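Carboxypeptidase 1 (Deinococcus radiodurans str. R1, PDB 5GIV) probably removes amino acids one after another from peptide C-termini with broad specificity, as a zinc-dependent metallocarboxypeptidase of the M32 family. Local coordinates at residues Y221-R226 against Y273-D278; R300-L305 against K450-L455. All blocks are in the same frame, centred on the assembly; numbering follows the deposited sequence.

Contact 1: residues Y221-R226 against Y273-D278; sequences YGYDFR and YEQGVD
The side-chain amide of Gln275 pairs with both backbone polar groups of Asp224, a two-point grip that leaves the amide little room to flip. Asp224 N donates to Gln275 OE1 at 3.0 Å along a nearly straight path (164°), in the carbonyl plane and on a lone pair. In return Gln275 NE2 donates a hydrogen bond to Asp224 O at 3.1 Å, a more bent bond. Gln275 reaches the loop because its chain runs extended beyond CG (chi2 -169°). The close-packed part is at Tyr223, whose ring plane lies within 12° of the amide plane, with Tyr223 CD1 3.5 Å from Gln275 OE1. The hydroxyl of this tyrosine is held by Val246 O. Toward Gly222 the fit is looser, and a water fills in, donating to Gly222 O at 2.6 Å and to Gln275 OE1 at 2.8 Å. Asp224, partly exposed, turns its carboxylate to its own loop: OD2 forms a salt bridge with Arg227, and OD1 accepts from Arg226 N, 2.9 Å away and above the carboxylate plane. This Asx turn shapes the loop after helix 207-221, which the glutamine ties to helix 257-275, the bearer of the HExxH zinc-binding motif.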
loop_
_atom_site.group_PDB
_atom_site.type_symbol
_atom_site.label_atom_id
_atom_site.label_comp_id
_atom_site.label_asym_id
_atom_site.label_seq_id
_atom_site.Cartn_x
_atom_site.Cartn_y
_atom_site.Cartn_z
ATOM N N TYR A 221 15.879 1.922 19.723
ATOM C CA TYR A 221 16.347 0.550 19.539
ATOM C C TYR A 221 17.250 0.447 18.310
ATOM O O TYR A 221 18.264 -0.261 18.325
ATOM C CB TYR A 221 15.155 -0.406 19.401
ATOM C CG TYR A 221 14.539 -0.929 20.695
ATOM C CD1 TYR A 221 14.969 -0.489 21.939
ATOM C CD2 TYR A 221 13.523 -1.882 20.656
ATOM C CE1 TYR A 221 14.394 -0.983 23.112
ATOM C CE2 TYR A 221 12.955 -2.380 21.802
ATOM C CZ TYR A 221 13.390 -1.934 23.032
ATOM O OH TYR A 221 12.811 -2.447 24.176
ATOM N N GLY A 222 16.905 1.166 17.240
ATOM C CA GLY A 222 17.658 1.100 16.004
ATOM C C GLY A 222 16.798 0.857 14.783
ATOM O O GLY A 222 17.326 0.628 13.685
ATOM N N TYR A 223 15.474 0.865 14.953
ATOM C CA TYR A 223 14.584 0.704 13.810
ATOM C C TYR A 223 14.727 1.909 12.892
ATOM O O TYR A 223 14.724 3.053 13.354
ATOM C CB TYR A 223 13.134 0.549 14.262
ATOM C CG TYR A 223 12.166 0.268 13.135
ATOM C CD1 TYR A 223 12.157 -0.962 12.502
ATOM C CD2 TYR A 223 11.243 1.228 12.718
ATOM C CE1 TYR A 223 11.272 -1.225 11.474
ATOM C CE2 TYR A 223 10.354 0.971 11.695
ATOM C CZ TYR A 223 10.373 -0.257 11.077
ATOM O OH TYR A 223 9.497 -0.524 10.060
ATOM N N ASP A 224 14.884 1.649 11.597
ATOM C CA ASP A 224 15.204 2.680 10.614
ATOM C C ASP A 224 13.930 3.054 9.865
ATOM O O ASP A 224 13.488 2.332 8.967
ATOM C CB ASP A 224 16.275 2.171 9.658
ATOM C CG ASP A 224 16.791 3.247 8.723
ATOM O OD1 ASP A 224 16.245 4.376 8.728
ATOM O OD2 ASP A 224 17.744 2.952 7.971
ATOM N N PHE A 225 13.360 4.207 10.200
ATOM C CA PHE A 225 12.140 4.614 9.515
ATOM C C PHE A 225 12.390 5.059 8.082
ATOM O O PHE A 225 11.430 5.201 7.315
ATOM C CB PHE A 225 11.449 5.733 10.289
ATOM C CG PHE A 225 10.686 5.249 11.491
ATOM C CD1 PHE A 225 9.381 4.784 11.363
ATOM C CD2 PHE A 225 11.267 5.259 12.749
ATOM C CE1 PHE A 225 8.673 4.339 12.469
ATOM C CE2 PHE A 225 10.566 4.817 13.860
ATOM C CZ PHE A 225 9.269 4.352 13.718
ATOM N N ARG A 226 13.643 5.228 7.677
ATOM C CA ARG A 226 13.877 5.436 6.258
ATOM C C ARG A 226 13.764 4.131 5.473
ATOM O O ARG A 226 13.762 4.159 4.237
ATOM C CB ARG A 226 15.226 6.140 6.066
ATOM C CG ARG A 226 15.216 7.515 6.777
ATOM C CD ARG A 226 16.471 8.364 6.552
ATOM N NE ARG A 226 16.391 9.150 5.322
ATOM C CZ ARG A 226 16.846 8.724 4.155
ATOM N NH1 ARG A 226 16.749 9.498 3.085
ATOM N NH2 ARG A 226 17.351 7.503 4.059
ATOM N N TYR A 273 15.856 -7.506 12.889
ATOM C CA TYR A 273 16.512 -8.652 12.281
ATOM C C TYR A 273 16.598 -8.485 10.764
ATOM O O TYR A 273 17.683 -8.570 10.179
ATOM C CB TYR A 273 15.762 -9.921 12.680
ATOM C CG TYR A 273 16.378 -11.217 12.228
ATOM C CD1 TYR A 273 17.610 -11.253 11.579
ATOM C CD2 TYR A 273 15.715 -12.409 12.437
ATOM C CE1 TYR A 273 18.160 -12.449 11.164
ATOM C CE2 TYR A 273 16.249 -13.595 12.036
ATOM C CZ TYR A 273 17.471 -13.621 11.395
ATOM O OH TYR A 273 17.985 -14.836 10.998
ATOM N N GLU A 274 15.452 -8.264 10.111
ATOM C CA GLU A 274 15.439 -8.118 8.657
ATOM C C GLU A 274 16.245 -6.900 8.215
ATOM O O GLU A 274 16.953 -6.950 7.201
ATOM C CB GLU A 274 13.997 -8.014 8.141
ATOM C CG GLU A 274 13.154 -9.271 8.336
ATOM C CD GLU A 274 13.598 -10.446 7.487
ATOM O OE1 GLU A 274 13.302 -11.598 7.867
ATOM O OE2 GLU A 274 14.241 -10.232 6.438
ATOM N N GLN A 275 16.126 -5.785 8.943
ATOM C CA GLN A 275 16.839 -4.571 8.557
ATOM C C GLN A 275 18.344 -4.700 8.732
ATOM O O GLN A 275 19.088 -3.887 8.179
ATOM C CB GLN A 275 16.325 -3.361 9.348
ATOM C CG GLN A 275 14.973 -2.812 8.850
ATOM C CD GLN A 275 14.607 -1.472 9.473
ATOM O OE1 GLN A 275 15.103 -1.103 10.549
ATOM N NE2 GLN A 275 13.733 -0.735 8.800
ATOM N N GLY A 276 18.808 -5.686 9.493
ATOM C CA GLY A 276 20.233 -5.907 9.632
ATOM C C GLY A 276 20.854 -6.854 8.624
ATOM O O GLY A 276 22.082 -6.995 8.598
ATOM N N VAL A 277 20.051 -7.517 7.789
ATOM C CA VAL A 277 20.623 -8.444 6.827
ATOM C C VAL A 277 21.602 -7.693 5.938
ATOM O O VAL A 277 21.366 -6.541 5.548
ATOM C CB VAL A 277 19.528 -9.134 5.998
ATOM C CG1 VAL A 277 20.158 -9.928 4.869
ATOM C CG2 VAL A 277 18.686 -10.055 6.876
ATOM N N ASP A 278 22.743 -8.322 5.672
ATOM C CA ASP A 278 23.773 -7.675 4.876
ATOM C C ASP A 278 23.255 -7.283 3.495
ATOM O O ASP A 278 22.603 -8.075 2.811
ATOM C CB ASP A 278 24.985 -8.586 4.734
ATOM C CG ASP A 278 26.142 -7.874 4.092
ATOM O OD1 ASP A 278 26.314 -6.675 4.396
ATOM O OD2 ASP A 278 26.854 -8.483 3.267
HETATM O O HOH W 1 17.446 -1.426 12.120
#

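Contact 2: residues R300-L305 against K450-L455; sequences RLWENL and KDFSRL
Beside the zinc site of this M32 peptidase lies a buried apolar core, in which the indole of Trp302 meets Leu455 and Phe452. A CH-pi contact sets Leu455 CD2 over one face of the six-membered ring, 4.2 Å from its centroid and 25° off the normal. Leu301 CD2 sits above the same face, offset toward the rim, and touches Leu455 CD2 at 4.0 Å, so two leucine methyls share that side. Phe452 comes from another direction: its CB lies in the ring plane at the edge, 4.0 Å from Trp302 CZ3. With CG anti to its carbonyl carbon (chi1 -70°), Trp302 directs its benzo edge at the start of helix 453-464, whereas NE1 is hydrogen-bonded to Tyr464 OH. Phe452 is the N-cap of that helix, and the preceding Asp451 forms an Asx turn, its OD1 accepting from Ser453 N at 3.2 Å and from Ser453 OG at 2.6 Å. Replacing Trp302 with an alanine would probably open a gap beneath the methyls of Leu301 and Leu455 and leave Tyr464 OH without its indole mate. Next to Trp302, Glu303 accepts through OE2 from ND1 of the zinc ligand His266 and forms a salt bridge with Arg300 NH1.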
loop_
_atom_site.group_PDB
_atom_site.type_symbol
_atom_site.label_atom_id
_atom_site.label_comp_id
_atom_site.label_asym_id
_atom_site.label_seq_id
_atom_site.Cartn_x
_atom_site.Cartn_y
_atom_site.Cartn_z
ATOM N N ARG A 300 11.355 -11.413 20.772
ATOM C CA ARG A 300 11.293 -11.620 22.211
ATOM C C ARG A 300 12.461 -10.958 22.931
ATOM O O ARG A 300 12.322 -10.538 24.086
ATOM C CB ARG A 300 11.253 -13.115 22.512
ATOM C CG ARG A 300 9.942 -13.767 22.089
ATOM C CD ARG A 300 8.754 -13.096 22.774
ATOM N NE ARG A 300 7.563 -13.934 22.714
ATOM C CZ ARG A 300 6.406 -13.646 23.307
ATOM N NH1 ARG A 300 6.275 -12.530 24.022
ATOM N NH2 ARG A 300 5.384 -14.490 23.207
ATOM N N LEU A 301 13.621 -10.870 22.286
ATOM C CA LEU A 301 14.740 -10.200 22.925
ATOM C C LEU A 301 14.419 -8.726 23.157
ATOM O O LEU A 301 14.493 -8.228 24.288
ATOM C CB LEU A 301 15.998 -10.372 22.072
ATOM C CG LEU A 301 17.333 -9.827 22.599
ATOM C CD1 LEU A 301 18.538 -10.564 21.982
ATOM C CD2 LEU A 301 17.429 -8.313 22.336
ATOM N N TRP A 302 13.986 -8.027 22.103
ATOM C CA TRP A 302 13.699 -6.606 22.242
ATOM C C TRP A 302 12.415 -6.355 23.020
ATOM O O TRP A 302 12.303 -5.333 23.702
ATOM C CB TRP A 302 13.635 -5.947 20.869
ATOM C CG TRP A 302 14.979 -5.869 20.194
ATOM C CD1 TRP A 302 15.455 -6.688 19.208
ATOM C CD2 TRP A 302 16.037 -4.944 20.494
ATOM N NE1 TRP A 302 16.731 -6.311 18.856
ATOM C CE2 TRP A 302 17.112 -5.245 19.628
ATOM C CE3 TRP A 302 16.171 -3.882 21.393
ATOM C CZ2 TRP A 302 18.309 -4.523 19.639
ATOM C CZ3 TRP A 302 17.372 -3.159 21.398
ATOM C CH2 TRP A 302 18.422 -3.490 20.529
ATOM N N GLU A 303 11.453 -7.273 22.965
ATOM C CA GLU A 303 10.217 -7.065 23.711
ATOM C C GLU A 303 10.406 -7.383 25.191
ATOM O O GLU A 303 10.132 -6.540 26.050
ATOM C CB GLU A 303 9.081 -7.921 23.129
ATOM C CG GLU A 303 7.786 -7.885 23.944
ATOM C CD GLU A 303 6.864 -9.095 23.725
ATOM O OE1 GLU A 303 5.794 -9.150 24.363
ATOM O OE2 GLU A 303 7.195 -9.992 22.918
ATOM N N ASN A 304 10.894 -8.588 25.504
ATOM C CA ASN A 304 10.967 -9.065 26.894
ATOM C C ASN A 304 12.284 -8.677 27.559
ATOM O O ASN A 304 12.305 -7.897 28.515
ATOM C CB ASN A 304 10.789 -10.586 26.946
ATOM C CG ASN A 304 9.368 -11.032 26.642
ATOM O OD1 ASN A 304 8.412 -10.262 26.773
ATOM N ND2 ASN A 304 9.222 -12.296 26.259
ATOM N N LEU A 305 13.390 -9.232 27.069
ATOM C CA LEU A 305 14.668 -9.047 27.746
ATOM C C LEU A 305 14.999 -7.570 27.885
ATOM O O LEU A 305 15.487 -7.130 28.929
ATOM C CB LEU A 305 15.767 -9.786 26.983
ATOM C CG LEU A 305 15.673 -11.304 27.157
ATOM C CD1 LEU A 305 16.562 -11.989 26.168
ATOM C CD2 LEU A 305 16.065 -11.700 28.562
ATOM N N LYS A 450 19.368 5.242 27.079
ATOM C CA LYS A 450 18.672 5.096 25.790
ATOM C C LYS A 450 19.642 4.747 24.668
ATOM O O LYS A 450 19.401 5.056 23.497
ATOM C CB LYS A 450 17.862 6.348 25.436
ATOM C CG LYS A 450 16.846 6.713 26.507
ATOM C CD LYS A 450 15.947 7.857 26.089
ATOM C CE LYS A 450 14.958 8.195 27.197
ATOM N NZ LYS A 450 14.080 9.350 26.867
ATOM N N ASP A 451 20.740 4.086 25.016
ATOM C CA ASP A 451 21.777 3.705 24.066
ATOM C C ASP A 451 21.759 2.189 23.902
ATOM O O ASP A 451 22.209 1.457 24.792
ATOM C CB ASP A 451 23.138 4.198 24.553
ATOM C CG ASP A 451 24.277 3.731 23.680
ATOM O OD1 ASP A 451 24.047 3.378 22.505
ATOM O OD2 ASP A 451 25.416 3.737 24.166
ATOM N N PHE A 452 21.287 1.723 22.745
ATOM C CA PHE A 452 21.197 0.295 22.460
ATOM C C PHE A 452 22.186 -0.152 21.393
ATOM O O PHE A 452 22.070 -1.271 20.874
ATOM C CB PHE A 452 19.764 -0.069 22.056
ATOM C CG PHE A 452 18.756 0.298 23.086
ATOM C CD1 PHE A 452 18.516 -0.549 24.160
ATOM C CD2 PHE A 452 18.064 1.493 23.005
ATOM C CE1 PHE A 452 17.605 -0.216 25.138
ATOM C CE2 PHE A 452 17.137 1.832 23.978
ATOM C CZ PHE A 452 16.907 0.979 25.046
ATOM N N SER A 453 23.168 0.687 21.075
ATOM C CA SER A 453 24.042 0.422 19.944
ATOM C C SER A 453 24.947 -0.783 20.172
ATOM O O SER A 453 25.264 -1.503 19.215
ATOM C CB SER A 453 24.846 1.680 19.637
ATOM O OG SER A 453 25.511 2.128 20.796
ATOM N N ARG A 454 25.361 -1.031 21.417
ATOM C CA ARG A 454 26.217 -2.183 21.677
ATOM C C ARG A 454 25.437 -3.487 21.569
ATOM O O ARG A 454 25.933 -4.473 21.010
ATOM C CB ARG A 454 26.874 -2.060 23.050
ATOM C CG ARG A 454 27.769 -0.848 23.184
ATOM C CD ARG A 454 28.870 -1.096 24.203
ATOM N NE ARG A 454 28.359 -1.349 25.543
ATOM C CZ ARG A 454 29.068 -1.936 26.502
ATOM N NH1 ARG A 454 30.306 -2.352 26.250
ATOM N NH2 ARG A 454 28.537 -2.127 27.702
ATOM N N LEU A 455 24.217 -3.516 22.098
ATOM C CA LEU A 455 23.398 -4.714 21.957
ATOM C C LEU A 455 22.997 -4.925 20.501
ATOM O O LEU A 455 23.187 -6.011 19.941
ATOM C CB LEU A 455 22.172 -4.615 22.866
ATOM C CG LEU A 455 21.091 -5.679 22.668
ATOM C CD1 LEU A 455 21.618 -7.088 22.959
ATOM C CD2 LEU A 455 19.878 -5.366 23.541
#

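In the fold
Tyr221 joins the two contacts, whose centres are 13 Å apart. From the end of helix 207-221, at the start of contact 1, its OH lies 3.0 Å from Trp302 O, a probable hydrogen bond, and its CE1 packs 3.7 Å from Phe452 CZ; both partners belong to contact 2. The zinc ion is bound between helices that also take part in these contacts: helix 257-275 supplies His266 and His270, and helix 292-306 supplies Glu296. Neither contact touches the metal, which is about 14 Å from the side chain of Tyr223 and about 11 Å from that of Trp302. These two helices follow each other in the chain, and contact 1 closes before contact 2 opens.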